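Local coordinates for protein glycosyl transferase family 9 (Veillonella parvula, PDB 3TOV) that probably transfers a sugar, perhaps a heptose, from an activated donor to an acceptor, as GT-B enzymes of the heptosyltransferase family do, at residues 39-43 with 58-62. Numbering follows the deposited sequence.
Sequences SHITY and NIDEL
Strand 61-65, the outermost in the parallel sheet of the N-terminal Rossmann-like domain of this GT-B fold, starts alongside strand 40-46, where Ile41 meets Asp60 and Tyr43 meets Glu61. In the parallel pairing Thr42 sits opposite Glu61, flanked by the backbone bond from Tyr43 N to Glu61 O, 2.8 Å, and a weak one from Glu61 N to Ile41 O. The same Ile41 O receives Asp60 N at 3.0 Å. Asp60 still belongs to the loop that leads into the strand, and its side chain takes over the backbone's role: with CG anti to the carbonyl carbon (chi1 -62°), the carboxylate turns to Ile41, and OD2 accepts its N-H through the anti lone pair. Asp60 CB lies over one face of the His40 ring, 3.9 Å from the centroid, in a CH-pi contact. Glu61 OE2 lies at the edge of that imidazole, 3.6 Å from His40 NE2. On the face of the sheet that carries Tyr43 and Leu62, Ile59 CD1 packs on Tyr43 CB, and Leu62 CD1 lies 4.0 Å from Tyr43 CB; Leu29 of helix 26-35 also touches Tyr43 and Ile59, while the phenol hydroxyl bonds Thr25. Because Asp60 OD2 additionally forms a salt bridge with Arg33, its negative charge is probably stabilised, and one carboxylate oxygen ties the residue just before the edge strand to the neighbouring strand and to helix 26-35.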
ATOM      1  N   SER A  39     -12.992  -9.529 -20.886  1.00 81.68           N
ATOM      2  CA  SER A  39     -11.976 -10.513 -20.551  1.00 79.94           C
ATOM      3  C   SER A  39     -12.242 -11.138 -19.188  1.00 73.95           C
ATOM      4  O   SER A  39     -12.775 -10.495 -18.290  1.00 71.60           O
ATOM      5  CB  SER A  39     -10.598  -9.860 -20.551  1.00 80.69           C
ATOM      6  OG  SER A  39     -10.419  -9.075 -21.714  1.00 83.71           O
ATOM      7  N   HIS A  40     -11.883 -12.405 -19.047  1.00 72.62           N
ATOM      8  CA  HIS A  40     -11.878 -13.028 -17.738  1.00 69.88           C
ATOM      9  C   HIS A  40     -10.500 -12.870 -17.105  1.00 59.62           C
ATOM     10  O   HIS A  40      -9.482 -13.307 -17.656  1.00 53.20           O
ATOM     11  CB  HIS A  40     -12.247 -14.508 -17.815  1.00 77.43           C
ATOM     12  CG  HIS A  40     -12.140 -15.210 -16.498  1.00 75.35           C
ATOM     13  ND1 HIS A  40     -10.932 -15.611 -15.967  1.00 72.28           N
ATOM     14  CD2 HIS A  40     -13.086 -15.548 -15.590  1.00 70.30           C
ATOM     15  CE1 HIS A  40     -11.142 -16.177 -14.793  1.00 73.31           C
ATOM     16  NE2 HIS A  40     -12.440 -16.155 -14.544  1.00 72.69           N
ATOM     17  N   ILE A  41     -10.469 -12.248 -15.938  1.00 56.29           N
ATOM     18  CA  ILE A  41      -9.202 -11.887 -15.334  1.00 55.44           C
ATOM     19  C   ILE A  41      -9.029 -12.591 -14.013  1.00 58.38           C
ATOM     20  O   ILE A  41      -9.956 -12.634 -13.210  1.00 64.06           O
ATOM     21  CB  ILE A  41      -9.108 -10.374 -15.103  1.00 51.25           C
ATOM     22  CG1 ILE A  41      -9.130  -9.634 -16.445  1.00 57.93           C
ATOM     23  CG2 ILE A  41      -7.854 -10.059 -14.331  1.00 43.49           C
ATOM     24  CD1 ILE A  41      -9.347  -8.129 -16.352  1.00 59.68           C
ATOM     25  N   THR A  42      -7.843 -13.143 -13.785  1.00 55.67           N
ATOM     26  CA  THR A  42      -7.559 -13.783 -12.510  1.00 59.29           C
ATOM     27  C   THR A  42      -6.214 -13.329 -11.926  1.00 60.71           C
ATOM     28  O   THR A  42      -5.216 -13.229 -12.646  1.00 55.82           O
ATOM     29  CB  THR A  42      -7.685 -15.331 -12.596  1.00 63.14           C
ATOM     30  OG1 THR A  42      -6.508 -15.945 -12.068  1.00 63.74           O
ATOM     31  CG2 THR A  42      -7.900 -15.788 -14.040  1.00 64.98           C
ATOM     32  N   TYR A  43      -6.222 -13.038 -10.620  1.00 61.13           N
ATOM     33  CA  TYR A  43      -5.066 -12.522  -9.878  1.00 48.75           C
ATOM     34  C   TYR A  43      -4.446 -13.575  -8.975  1.00 44.10           C
ATOM     35  O   TYR A  43      -5.140 -14.422  -8.431  1.00 49.69           O
ATOM     36  CB  TYR A  43      -5.510 -11.379  -8.984  1.00 50.62           C
ATOM     37  CG  TYR A  43      -4.410 -10.420  -8.548  1.00 55.72           C
ATOM     38  CD1 TYR A  43      -4.294  -9.175  -9.140  1.00 57.03           C
ATOM     39  CD2 TYR A  43      -3.518 -10.745  -7.527  1.00 55.77           C
ATOM     40  CE1 TYR A  43      -3.325  -8.283  -8.755  1.00 57.87           C
ATOM     41  CE2 TYR A  43      -2.534  -9.856  -7.133  1.00 55.50           C
ATOM     42  CZ  TYR A  43      -2.448  -8.616  -7.758  1.00 59.43           C
ATOM     43  OH  TYR A  43      -1.493  -7.684  -7.410  1.00 58.45           O
ATOM     44  N   ASN A  58     -12.568  -5.292 -10.205  1.00 64.03           N
ATOM     45  CA  ASN A  58     -11.880  -5.542 -11.459  1.00 68.68           C
ATOM     46  C   ASN A  58     -11.516  -7.011 -11.723  1.00 77.56           C
ATOM     47  O   ASN A  58     -11.256  -7.405 -12.869  1.00 83.45           O
ATOM     48  CB  ASN A  58     -10.651  -4.637 -11.558  1.00 62.45           C
ATOM     49  CG  ASN A  58     -11.019  -3.166 -11.527  1.00 71.20           C
ATOM     50  OD1 ASN A  58     -11.420  -2.596 -12.542  1.00 80.79           O
ATOM     51  ND2 ASN A  58     -10.891  -2.543 -10.360  1.00 70.41           N
ATOM     52  N   ILE A  59     -11.523  -7.827 -10.674  1.00 73.49           N
ATOM     53  CA  ILE A  59     -11.123  -9.225 -10.807  1.00 68.08           C
ATOM     54  C   ILE A  59     -12.291 -10.224 -10.801  1.00 67.57           C
ATOM     55  O   ILE A  59     -13.365  -9.947 -10.258  1.00 73.66           O
ATOM     56  CB  ILE A  59     -10.094  -9.584  -9.746  1.00 64.30           C
ATOM     57  CG1 ILE A  59      -8.864  -8.719  -9.954  1.00 56.93           C
ATOM     58  CG2 ILE A  59      -9.703 -11.043  -9.846  1.00 74.06           C
ATOM     59  CD1 ILE A  59      -7.781  -9.003  -8.977  1.00 58.61           C
ATOM     60  N   ASP A  60     -12.074 -11.373 -11.434  1.00 61.79           N
ATOM     61  CA  ASP A  60     -13.088 -12.418 -11.526  1.00 72.15           C
ATOM     62  C   ASP A  60     -12.720 -13.544 -10.590  1.00 74.08           C
ATOM     63  O   ASP A  60     -13.585 -14.270 -10.104  1.00 78.77           O
ATOM     64  CB  ASP A  60     -13.144 -13.006 -12.939  1.00 73.81           C
ATOM     65  CG  ASP A  60     -13.514 -11.990 -13.984  1.00 78.04           C
ATOM     66  OD1 ASP A  60     -14.579 -11.354 -13.846  1.00 78.86           O
ATOM     67  OD2 ASP A  60     -12.729 -11.833 -14.943  1.00 80.60           O
ATOM     68  N   GLU A  61     -11.421 -13.698 -10.364  1.00 68.46           N
ATOM     69  CA  GLU A  61     -10.906 -14.880  -9.704  1.00 68.32           C
ATOM     70  C   GLU A  61      -9.557 -14.561  -9.095  1.00 63.44           C
ATOM     71  O   GLU A  61      -8.649 -14.099  -9.781  1.00 58.14           O
ATOM     72  CB  GLU A  61     -10.767 -16.026 -10.708  1.00 75.92           C
ATOM     73  CG  GLU A  61     -11.022 -17.408 -10.124  1.00 87.77           C
ATOM     74  CD  GLU A  61     -12.403 -17.956 -10.484  1.00104.60           C
ATOM     75  OE1 GLU A  61     -13.258 -18.076  -9.579  1.00113.14           O
ATOM     76  OE2 GLU A  61     -12.634 -18.279 -11.672  1.00107.10           O
ATOM     77  N   LEU A  62      -9.447 -14.826  -7.796  1.00 65.09           N
ATOM     78  CA  LEU A  62      -8.244 -14.580  -7.014  1.00 58.35           C
ATOM     79  C   LEU A  62      -7.750 -15.889  -6.402  1.00 63.67           C
ATOM     80  O   LEU A  62      -8.501 -16.587  -5.709  1.00 69.56           O
ATOM     81  CB  LEU A  62      -8.566 -13.574  -5.908  1.00 54.63           C
ATOM     82  CG  LEU A  62      -7.573 -13.340  -4.773  1.00 45.31           C
ATOM     83  CD1 LEU A  62      -6.280 -12.896  -5.356  1.00 39.64           C
ATOM     84  CD2 LEU A  62      -8.112 -12.297  -3.836  1.00 40.19           C
TER
HETATM   85  O   HOH W   1     -15.485 -11.498 -17.079  1.00 45.86           O